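Local coordinates for protein putative glycosyltransferase (GalT1) (Streptococcus parasanguinis, PDB 4PHR) that probably transfers sugars from nucleotide-sugar donors through its GT-D-fold glycosyltransferase domain, the part of the longer protein present here, which binds UDP beside a manganese ion, at residues 29-34 with 73-78; 12-17 with 114-119; 58-63 with 208-213. All blocks are in the same frame, centred on the assembly; numbering follows the deposited sequence.

Contact 1: 29-34 with 73-78. With UDP (uridine-5'-diphosphate), chain B.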
loop_
_atom_site.group_PDB
_atom_site.type_symbol
_atom_site.label_atom_id
_atom_site.label_comp_id
_atom_site.label_asym_id
_atom_site.label_seq_id
_atom_site.Cartn_x
_atom_site.Cartn_y
_atom_site.Cartn_z
ATOM N N ALA A 29 7.544 -2.948 13.011
ATOM C CA ALA A 29 8.280 -2.637 11.794
ATOM C C ALA A 29 7.558 -1.629 10.905
ATOM O O ALA A 29 6.331 -1.574 10.869
ATOM C CB ALA A 29 8.546 -3.911 11.009
ATOM N N SER A 30 8.339 -0.840 10.181
ATOM C CA SER A 30 7.807 -0.105 9.044
ATOM C C SER A 30 7.480 -1.108 7.939
ATOM O O SER A 30 7.942 -2.253 7.972
ATOM C CB SER A 30 8.827 0.907 8.534
ATOM O OG SER A 30 8.986 1.970 9.454
ATOM N N VAL A 31 6.699 -0.685 6.953
ATOM C CA VAL A 31 6.292 -1.576 5.883
ATOM C C VAL A 31 6.314 -0.821 4.570
ATOM O O VAL A 31 5.708 0.243 4.456
ATOM C CB VAL A 31 4.858 -2.116 6.089
ATOM C CG1 VAL A 31 4.497 -3.089 4.958
ATOM C CG2 VAL A 31 4.728 -2.795 7.438
ATOM N N VAL A 32 7.015 -1.377 3.582
ATOM C CA VAL A 32 6.972 -0.850 2.223
ATOM C C VAL A 32 6.467 -1.963 1.307
ATOM O O VAL A 32 6.912 -3.112 1.405
ATOM C CB VAL A 32 8.361 -0.319 1.779
ATOM C CG1 VAL A 32 9.414 -1.414 1.809
ATOM C CG2 VAL A 32 8.283 0.305 0.410
ATOM N N ARG A 33 5.525 -1.631 0.426
ATOM C CA ARG A 33 4.914 -2.641 -0.446
ATOM C C ARG A 33 5.232 -2.363 -1.917
ATOM O O ARG A 33 5.080 -1.244 -2.395
ATOM C CB ARG A 33 3.395 -2.705 -0.239
ATOM C CG ARG A 33 2.922 -2.954 1.211
ATOM C CD ARG A 33 1.371 -2.833 1.350
ATOM N NE ARG A 33 0.988 -1.542 0.800
ATOM C CZ ARG A 33 0.570 -1.306 -0.440
ATOM N NH1 ARG A 33 0.275 -2.302 -1.281
ATOM N NH2 ARG A 33 0.406 -0.052 -0.824
ATOM N N PHE A 34 5.700 -3.374 -2.635
ATOM C CA PHE A 34 5.914 -3.229 -4.070
ATOM C C PHE A 34 4.770 -3.908 -4.797
ATOM O O PHE A 34 4.530 -5.097 -4.610
ATOM C CB PHE A 34 7.269 -3.813 -4.491
ATOM C CG PHE A 34 8.424 -2.956 -4.088
ATOM C CD1 PHE A 34 8.888 -2.965 -2.782
ATOM C CD2 PHE A 34 9.016 -2.101 -5.004
ATOM C CE1 PHE A 34 9.939 -2.145 -2.408
ATOM C CE2 PHE A 34 10.064 -1.293 -4.640
ATOM C CZ PHE A 34 10.524 -1.308 -3.340
ATOM N N LEU A 73 9.703 -4.237 6.931
ATOM C CA LEU A 73 9.271 -5.379 6.146
ATOM C C LEU A 73 9.080 -4.909 4.708
ATOM O O LEU A 73 8.303 -3.981 4.445
ATOM C CB LEU A 73 7.955 -5.929 6.695
ATOM C CG LEU A 73 7.379 -7.189 6.043
ATOM C CD1 LEU A 73 8.350 -8.357 6.159
ATOM C CD2 LEU A 73 6.030 -7.540 6.663
ATOM N N VAL A 74 9.804 -5.539 3.786
ATOM C CA VAL A 74 9.675 -5.254 2.362
ATOM C C VAL A 74 8.735 -6.292 1.759
ATOM O O VAL A 74 8.939 -7.489 1.956
ATOM C CB VAL A 74 11.048 -5.297 1.657
ATOM C CG1 VAL A 74 10.888 -5.065 0.155
ATOM C CG2 VAL A 74 11.999 -4.262 2.267
ATOM N N CYS A 75 7.713 -5.834 1.032
ATOM C CA CYS A 75 6.629 -6.718 0.595
ATOM C C CYS A 75 6.547 -6.852 -0.919
ATOM O O CYS A 75 6.847 -5.905 -1.645
ATOM C CB CYS A 75 5.279 -6.203 1.108
ATOM S SG CYS A 75 5.189 -6.018 2.891
ATOM N N LEU A 76 6.112 -8.031 -1.374
ATOM C CA LEU A 76 5.847 -8.303 -2.786
ATOM C C LEU A 76 4.433 -8.847 -2.947
ATOM O O LEU A 76 3.826 -9.308 -1.982
ATOM C CB LEU A 76 6.808 -9.372 -3.295
ATOM C CG LEU A 76 8.129 -8.916 -3.909
ATOM C CD1 LEU A 76 8.694 -7.685 -3.265
ATOM C CD2 LEU A 76 9.134 -10.078 -3.904
ATOM N N PRO A 77 3.901 -8.814 -4.174
ATOM C CA PRO A 77 2.589 -9.430 -4.381
ATOM C C PRO A 77 2.611 -10.911 -3.994
ATOM O O PRO A 77 3.549 -11.633 -4.328
ATOM C CB PRO A 77 2.354 -9.245 -5.890
ATOM C CG PRO A 77 3.232 -8.058 -6.279
ATOM C CD PRO A 77 4.454 -8.246 -5.417
ATOM N N ASP A 78 1.574 -11.365 -3.304
ATOM C CA ASP A 78 1.561 -12.728 -2.784
ATOM C C ASP A 78 0.933 -13.636 -3.834
ATOM O O ASP A 78 -0.205 -14.076 -3.694
ATOM C CB ASP A 78 0.800 -12.769 -1.451
ATOM C CG ASP A 78 0.829 -14.130 -0.794
ATOM O OD1 ASP A 78 1.508 -15.041 -1.309
ATOM O OD2 ASP A 78 0.168 -14.281 0.257
HETATM N N1 UDP B . -2.053 8.249 -4.405
HETATM C C2 UDP B . -1.986 9.606 -4.204
HETATM N N3 UDP B . -1.081 10.359 -4.913
HETATM C C4 UDP B . -0.235 9.766 -5.819
HETATM C C5 UDP B . -0.296 8.388 -6.024
HETATM C C6 UDP B . -1.317 7.678 -5.403
HETATM O O2 UDP B . -2.749 10.160 -3.412
HETATM O O4 UDP B . 0.580 10.482 -6.411
HETATM C "C1'" UDP B . -2.972 7.457 -3.574
HETATM C "C2'" UDP B . -4.254 6.936 -4.168
HETATM O "O2'" UDP B . -5.243 7.945 -4.178
HETATM C "C3'" UDP B . -4.580 5.824 -3.196
HETATM C "C4'" UDP B . -3.208 5.296 -2.812
HETATM O "O4'" UDP B . -2.262 6.288 -3.217
HETATM O "O3'" UDP B . -5.197 6.354 -2.043
HETATM C "C5'" UDP B . -2.905 3.958 -3.475
HETATM O "O5'" UDP B . -1.581 3.571 -3.131
HETATM P PA UDP B . -0.910 2.219 -3.691
HETATM O O1A UDP B . -0.735 2.324 -5.152
HETATM O O2A UDP B . 0.322 2.013 -2.893
HETATM O O3A UDP B . -2.062 1.129 -3.361
HETATM P PB UDP B . -2.117 -0.497 -3.466
HETATM O O1B UDP B . -2.957 -0.792 -4.663
HETATM O O2B UDP B . -2.785 -0.899 -2.206
HETATM O O3B UDP B . -0.723 -1.024 -3.618
#

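Contact 2: 12-17 with 114-119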
loop_
_atom_site.group_PDB
_atom_site.type_symbol
_atom_site.label_atom_id
_atom_site.label_comp_id
_atom_site.label_asym_id
_atom_site.label_seq_id
_atom_site.Cartn_x
_atom_site.Cartn_y
_atom_site.Cartn_z
ATOM N N ILE A 12 10.177 -17.661 -4.740
ATOM C CA ILE A 12 9.995 -16.437 -3.966
ATOM C C ILE A 12 9.026 -16.727 -2.823
ATOM O O ILE A 12 7.947 -17.298 -3.027
ATOM C CB ILE A 12 9.490 -15.262 -4.837
ATOM C CG1 ILE A 12 10.537 -14.895 -5.895
ATOM C CG2 ILE A 12 9.193 -14.044 -3.969
ATOM C CD1 ILE A 12 10.040 -13.915 -6.955
ATOM N N LYS A 13 9.415 -16.343 -1.616
ATOM C CA LYS A 13 8.644 -16.683 -0.435
ATOM C C LYS A 13 8.038 -15.448 0.205
ATOM O O LYS A 13 8.747 -14.591 0.727
ATOM C CB LYS A 13 9.524 -17.425 0.570
ATOM C CG LYS A 13 9.947 -18.798 0.065
ATOM C CD LYS A 13 10.988 -19.456 0.952
ATOM C CE LYS A 13 12.357 -18.824 0.752
ATOM N NZ LYS A 13 12.830 -18.953 -0.663
ATOM N N VAL A 14 6.713 -15.374 0.162
ATOM C CA VAL A 14 5.981 -14.254 0.728
ATOM C C VAL A 14 5.197 -14.721 1.953
ATOM O O VAL A 14 4.545 -15.767 1.914
ATOM C CB VAL A 14 4.997 -13.684 -0.317
ATOM C CG1 VAL A 14 4.085 -12.637 0.302
ATOM C CG2 VAL A 14 5.756 -13.110 -1.508
ATOM N N LEU A 15 5.255 -13.945 3.033
ATOM C CA LEU A 15 4.392 -14.176 4.193
ATOM C C LEU A 15 2.990 -13.667 3.890
ATOM O O LEU A 15 2.812 -12.480 3.646
ATOM C CB LEU A 15 4.914 -13.403 5.400
ATOM C CG LEU A 15 6.247 -13.821 6.015
ATOM C CD1 LEU A 15 6.702 -12.732 6.974
ATOM C CD2 LEU A 15 6.117 -15.160 6.722
ATOM N N PRO A 16 1.984 -14.552 3.910
ATOM C CA PRO A 16 0.641 -14.054 3.579
ATOM C C PRO A 16 0.134 -13.049 4.612
ATOM O O PRO A 16 0.724 -12.924 5.689
ATOM C CB PRO A 16 -0.220 -15.318 3.574
ATOM C CG PRO A 16 0.540 -16.306 4.394
ATOM C CD PRO A 16 1.995 -15.994 4.206
ATOM N N ILE A 17 -0.947 -12.354 4.273
ATOM C CA ILE A 17 -1.486 -11.262 5.081
ATOM C C ILE A 17 -1.367 -11.422 6.603
ATOM O O ILE A 17 -0.782 -10.573 7.271
ATOM C CB ILE A 17 -2.961 -10.967 4.720
ATOM C CG1 ILE A 17 -3.069 -10.448 3.287
ATOM C CG2 ILE A 17 -3.543 -9.941 5.672
ATOM C CD1 ILE A 17 -4.493 -10.430 2.761
ATOM N N TYR A 114 9.727 -12.208 2.022
ATOM C CA TYR A 114 9.110 -10.897 1.845
ATOM C C TYR A 114 7.786 -10.885 2.573
ATOM O O TYR A 114 7.200 -11.940 2.791
ATOM C CB TYR A 114 8.871 -10.619 0.355
ATOM C CG TYR A 114 10.157 -10.477 -0.427
ATOM C CD1 TYR A 114 10.760 -11.582 -1.015
ATOM C CD2 TYR A 114 10.780 -9.239 -0.556
ATOM C CE1 TYR A 114 11.948 -11.456 -1.723
ATOM C CE2 TYR A 114 11.956 -9.099 -1.264
ATOM C CZ TYR A 114 12.541 -10.214 -1.841
ATOM O OH TYR A 114 13.715 -10.096 -2.544
ATOM N N GLY A 115 7.315 -9.701 2.957
ATOM C CA GLY A 115 5.952 -9.563 3.429
ATOM C C GLY A 115 5.002 -9.524 2.243
ATOM O O GLY A 115 5.444 -9.539 1.095
ATOM N N SER A 116 3.701 -9.459 2.518
ATOM C CA SER A 116 2.697 -9.409 1.462
ATOM C C SER A 116 2.238 -7.999 1.113
ATOM O O SER A 116 1.738 -7.267 1.962
ATOM C CB SER A 116 1.464 -10.212 1.866
ATOM O OG SER A 116 0.473 -10.128 0.852
ATOM N N THR A 117 2.365 -7.644 -0.159
ATOM C CA THR A 117 1.837 -6.389 -0.678
ATOM C C THR A 117 0.324 -6.328 -0.494
ATOM O O THR A 117 -0.269 -5.237 -0.454
ATOM C CB THR A 117 2.264 -6.248 -2.141
ATOM O OG1 THR A 117 3.663 -5.994 -2.143
ATOM C CG2 THR A 117 1.534 -5.124 -2.900
ATOM N N PHE A 118 -0.308 -7.492 -0.356
ATOM C CA PHE A 118 -1.758 -7.551 -0.196
ATOM C C PHE A 118 -2.248 -7.291 1.234
ATOM O O PHE A 118 -3.430 -7.467 1.522
ATOM C CB PHE A 118 -2.328 -8.865 -0.748
ATOM C CG PHE A 118 -2.020 -9.102 -2.202
ATOM C CD1 PHE A 118 -1.701 -8.050 -3.052
ATOM C CD2 PHE A 118 -2.053 -10.390 -2.722
ATOM C CE1 PHE A 118 -1.418 -8.280 -4.393
ATOM C CE2 PHE A 118 -1.775 -10.629 -4.060
ATOM C CZ PHE A 118 -1.467 -9.573 -4.900
ATOM N N ILE A 119 -1.376 -6.853 2.140
ATOM C CA ILE A 119 -1.901 -6.386 3.426
ATOM C C ILE A 119 -2.867 -5.210 3.227
ATOM O O ILE A 119 -3.726 -4.961 4.076
ATOM C CB ILE A 119 -0.813 -6.025 4.479
ATOM C CG1 ILE A 119 0.094 -4.900 3.998
ATOM C CG2 ILE A 119 -0.005 -7.251 4.886
ATOM C CD1 ILE A 119 0.881 -4.255 5.121
HETATM O O HOH W 1 -1.241 -12.210 1.228
#

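Contact 3: 58-63 with 208-213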
loop_
_atom_site.group_PDB
_atom_site.type_symbol
_atom_site.label_atom_id
_atom_site.label_comp_id
_atom_site.label_asym_id
_atom_site.label_seq_id
_atom_site.Cartn_x
_atom_site.Cartn_y
_atom_site.Cartn_z
ATOM N N LYS A 58 14.992 5.002 -9.472
ATOM C CA LYS A 58 16.222 4.622 -8.798
ATOM C C LYS A 58 16.034 4.369 -7.298
ATOM O O LYS A 58 16.545 3.381 -6.759
ATOM C CB LYS A 58 17.303 5.679 -9.045
ATOM C CG LYS A 58 18.616 5.387 -8.357
ATOM C CD LYS A 58 19.661 6.439 -8.718
ATOM C CE LYS A 58 20.955 6.229 -7.946
ATOM N NZ LYS A 58 21.660 4.984 -8.358
ATOM N N ARG A 59 15.293 5.248 -6.619
ATOM C CA ARG A 59 15.014 5.052 -5.194
ATOM C C ARG A 59 14.270 3.736 -4.968
ATOM O O ARG A 59 14.600 2.980 -4.052
ATOM C CB ARG A 59 14.198 6.214 -4.617
ATOM C CG ARG A 59 15.015 7.476 -4.365
ATOM C CD ARG A 59 16.139 7.252 -3.341
ATOM N NE ARG A 59 15.654 7.090 -1.971
ATOM C CZ ARG A 59 15.854 6.009 -1.218
ATOM N NH1 ARG A 59 16.541 4.976 -1.688
ATOM N NH2 ARG A 59 15.371 5.956 0.012
ATOM N N LEU A 60 13.262 3.468 -5.795
ATOM C CA LEU A 60 12.489 2.234 -5.667
ATOM C C LEU A 60 13.399 1.010 -5.793
ATOM O O LEU A 60 13.283 0.055 -5.019
ATOM C CB LEU A 60 11.366 2.184 -6.704
ATOM C CG LEU A 60 10.197 3.147 -6.456
ATOM C CD1 LEU A 60 9.214 3.096 -7.618
ATOM C CD2 LEU A 60 9.494 2.843 -5.140
ATOM N N GLN A 61 14.311 1.039 -6.762
ATOM C CA GLN A 61 15.249 -0.072 -6.940
ATOM C C GLN A 61 16.140 -0.251 -5.710
ATOM O O GLN A 61 16.401 -1.373 -5.270
ATOM C CB GLN A 61 16.102 0.145 -8.194
ATOM C CG GLN A 61 15.324 -0.009 -9.488
ATOM C CD GLN A 61 16.040 0.585 -10.691
ATOM O OE1 GLN A 61 17.015 1.323 -10.549
ATOM N NE2 GLN A 61 15.552 0.270 -11.883
ATOM N N GLN A 62 16.604 0.859 -5.149
ATOM C CA GLN A 62 17.423 0.805 -3.944
ATOM C C GLN A 62 16.649 0.221 -2.764
ATOM O O GLN A 62 17.154 -0.611 -2.015
ATOM C CB GLN A 62 17.925 2.204 -3.588
ATOM C CG GLN A 62 18.908 2.779 -4.583
ATOM C CD GLN A 62 19.229 4.221 -4.295
ATOM O OE1 GLN A 62 18.429 4.950 -3.697
ATOM N NE2 GLN A 62 20.410 4.648 -4.713
ATOM N N ILE A 63 15.408 0.661 -2.600
ATOM C CA ILE A 63 14.600 0.207 -1.479
ATOM C C ILE A 63 14.326 -1.297 -1.577
ATOM O O ILE A 63 14.389 -2.017 -0.578
ATOM C CB ILE A 63 13.291 1.022 -1.369
ATOM C CG1 ILE A 63 13.621 2.494 -1.079
ATOM C CG2 ILE A 63 12.387 0.441 -0.290
ATOM C CD1 ILE A 63 12.521 3.453 -1.461
ATOM N N THR A 208 5.262 7.064 -4.359
ATOM C CA THR A 208 5.887 8.027 -3.470
ATOM C C THR A 208 5.882 7.520 -2.025
ATOM O O THR A 208 6.812 7.788 -1.257
ATOM C CB THR A 208 5.212 9.403 -3.584
ATOM O OG1 THR A 208 5.294 9.845 -4.945
ATOM C CG2 THR A 208 5.895 10.427 -2.684
ATOM N N ALA A 209 4.835 6.782 -1.664
ATOM C CA ALA A 209 4.720 6.214 -0.318
ATOM C C ALA A 209 5.928 5.349 0.040
ATOM O O ALA A 209 6.370 5.340 1.185
ATOM C CB ALA A 209 3.435 5.398 -0.180
ATOM N N LYS A 210 6.463 4.617 -0.930
ATOM C CA LYS A 210 7.547 3.685 -0.632
ATOM C C LYS A 210 8.823 4.442 -0.267
ATOM O O LYS A 210 9.558 4.057 0.655
ATOM C CB LYS A 210 7.784 2.727 -1.795
ATOM C CG LYS A 210 6.602 1.768 -2.058
ATOM C CD LYS A 210 5.548 2.416 -2.937
ATOM C CE LYS A 210 4.400 1.479 -3.327
ATOM N NZ LYS A 210 3.263 1.417 -2.363
ATOM N N VAL A 211 9.088 5.520 -0.992
ATOM C CA VAL A 211 10.271 6.327 -0.729
ATOM C C VAL A 211 10.117 7.015 0.626
ATOM O O VAL A 211 11.056 7.061 1.425
ATOM C CB VAL A 211 10.510 7.368 -1.838
ATOM C CG1 VAL A 211 11.811 8.142 -1.581
ATOM C CG2 VAL A 211 10.567 6.679 -3.198
ATOM N N LEU A 212 8.921 7.531 0.886
ATOM C CA LEU A 212 8.645 8.188 2.158
ATOM C C LEU A 212 8.868 7.224 3.321
ATOM O O LEU A 212 9.554 7.559 4.291
ATOM C CB LEU A 212 7.208 8.721 2.181
ATOM C CG LEU A 212 6.826 9.591 3.382
ATOM C CD1 LEU A 212 7.740 10.806 3.454
ATOM C CD2 LEU A 212 5.364 10.018 3.310
ATOM N N VAL A 213 8.301 6.023 3.232
ATOM C CA VAL A 213 8.469 5.047 4.310
ATOM C C VAL A 213 9.950 4.697 4.516
ATOM O O VAL A 213 10.436 4.637 5.643
ATOM C CB VAL A 213 7.614 3.777 4.062
ATOM C CG1 VAL A 213 8.030 2.648 5.003
ATOM C CG2 VAL A 213 6.123 4.105 4.227
#

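Contact 1: 29-34 with 73-78
V32 sits between L73 and C75 of the neighbouring parallel strand and bonds to both: V32 N donates to L73 O at 3.0 Å, and V32 O accepts from C75 N at 2.9 Å. S30 O takes L73 N one step earlier, while F34 N donates to C75 O one step later. On one face V31 CG1 meets C75 SG at 3.7 Å, and the first carbons of R33 lie against C75, CG to CB 4.0 Å. On the other, V32 and V74 stand side by side, CG1 to CG2 3.9 Å. F34 turns its ring edge to C75 O and touches V74 CG1 with CE1.

Past CG, R33 leaves this strand pair. A bend at chi3 (-53°) swings its guanidinium to the diphosphate of UDP, where NH1 gives O3B a 2.8 Å bond, while NH2 reaches O3B at 3.2 Å and makes a weak bond to O2A. T117 O accepts from NH1, and D225 forms a salt bridge with NH2. Further out, helix 17-27 packs on V31 and L73, and helices 54-64 and 206-218 on the V32 side.

With both terminal nitrogens engaged, the guanidinium is held edge-on to the phosphates, where it would help offset their negative charge.

Contact 2: 12-17 with 114-119
With chi1 at 172°, V14 carries CG1 opposite its own backbone N and sets it against the backbone of G115 and S116, 3.5 Å from G115 O and 3.7 Å from S116 CA. S116 is also extended at its first torsion (178°). Its OG accepts from F118 N at 3.0 Å, an ST turn that leads into the 3-10 segment 117-119. The same OG is hydrogen-bonded to a water at 2.7 Å, and I17 N donates to that water, so a single water links the hydroxyl to the first turn of helix 17-27.

The backbones meet in one isolated bridge at V14 and Y114: Y114 N donates to K13 O at 2.9 Å, and L15 N to Y114 O at 2.8 Å. In the GT-D fold of this domain, strand 115-116 is an outer strand of the three-stranded parallel sheet. The connection from helix 2-9 to helix 17-27 lies along that outer strand, with P16 at the N-cap position of the second helix. From that helix S20 OG hydrogen-bonds to both L15 O and S116 N, tying the two segments together where L15 O also presses on S116 CB (3.2 Å).

Side chains also meet at the two ends. I12 CG2 approaches the Y114 ring obliquely near CD1, and the Y114 hydroxyl bonds to A111 N. At the other end I17 sets CG1 and CD1 against the F118 carbonyl, CD1 to O 3.4 Å. The F118 ring leads off from 12-17 to meet that of W94, their planes about 55° apart.

Contact 3: 58-63 with 208-213
V211 meets R59 and I63 with one methyl: CG2 rests on R59 CB at 3.9 Å, and I63 CD1 comes down beside it onto the backbone, 3.7 Å from V211 CA and equally close to K210 O. I63 gets there because chi1 (-63°) and an extended chi2 (158°) send CD1 out toward the other helix. I63 CD1 also sits over one face of the R59 guanidinium, near its margin. L60 adds CD2, which crosses K210 obliquely and touches its CB at 3.8 Å. The other V211 methyl, CG1, lies 4.0 Å from R59 NE, so the two branches of the valine hold the arginine at its base and further along its chain.

In the fold these are helices 54-64 and 206-218, whose short segments cross at 56° with their axes 9.7 Å apart. Both cover the same side of the three-stranded parallel sheet, where I63 and K210 each touch V32. V211 also packs against Y185 of helix 185-195, while L60 has M42 of helix 36-42 beside it.

The polar interactions start from the two long side chains. R59 is bent at chi2 and chi3 and folds back along its own helix, where NH1 donates to Q62 OE1 at 2.8 Å with the donor tilted from the amide plane. R59 NH2 makes a salt bridge to D215, which belongs to the same helix as V211, so a charged tie between the helices lies just past the apolar patch. K210 carries its amine into the UDP pocket: NZ pairs with D225 and with O2A of the nucleotide, close to R33.

In the fold
Contact 1 is fully buried and is built on main-chain bonds with side chains packed on both faces of the pair, contact 3 is a buried helix-helix crossing, and contact 2 is only partly covered, with P16 and K13 exposed. Contacts 1 and 2 share one sheet: 72-76 is its middle strand, and T117 bonds back to F34 and L76. Contact 3 lies over V32 on one side of that sheet and does not touch contact 2. Their chemistry differs accordingly, with regular main-chain bonds in contact 1, a single bridge plus a water at the sheet edge in contact 2, and methyl packing in contact 3. R33 and K210 bring contacts 1 and 3 together at the UDP diphosphate, sharing D225.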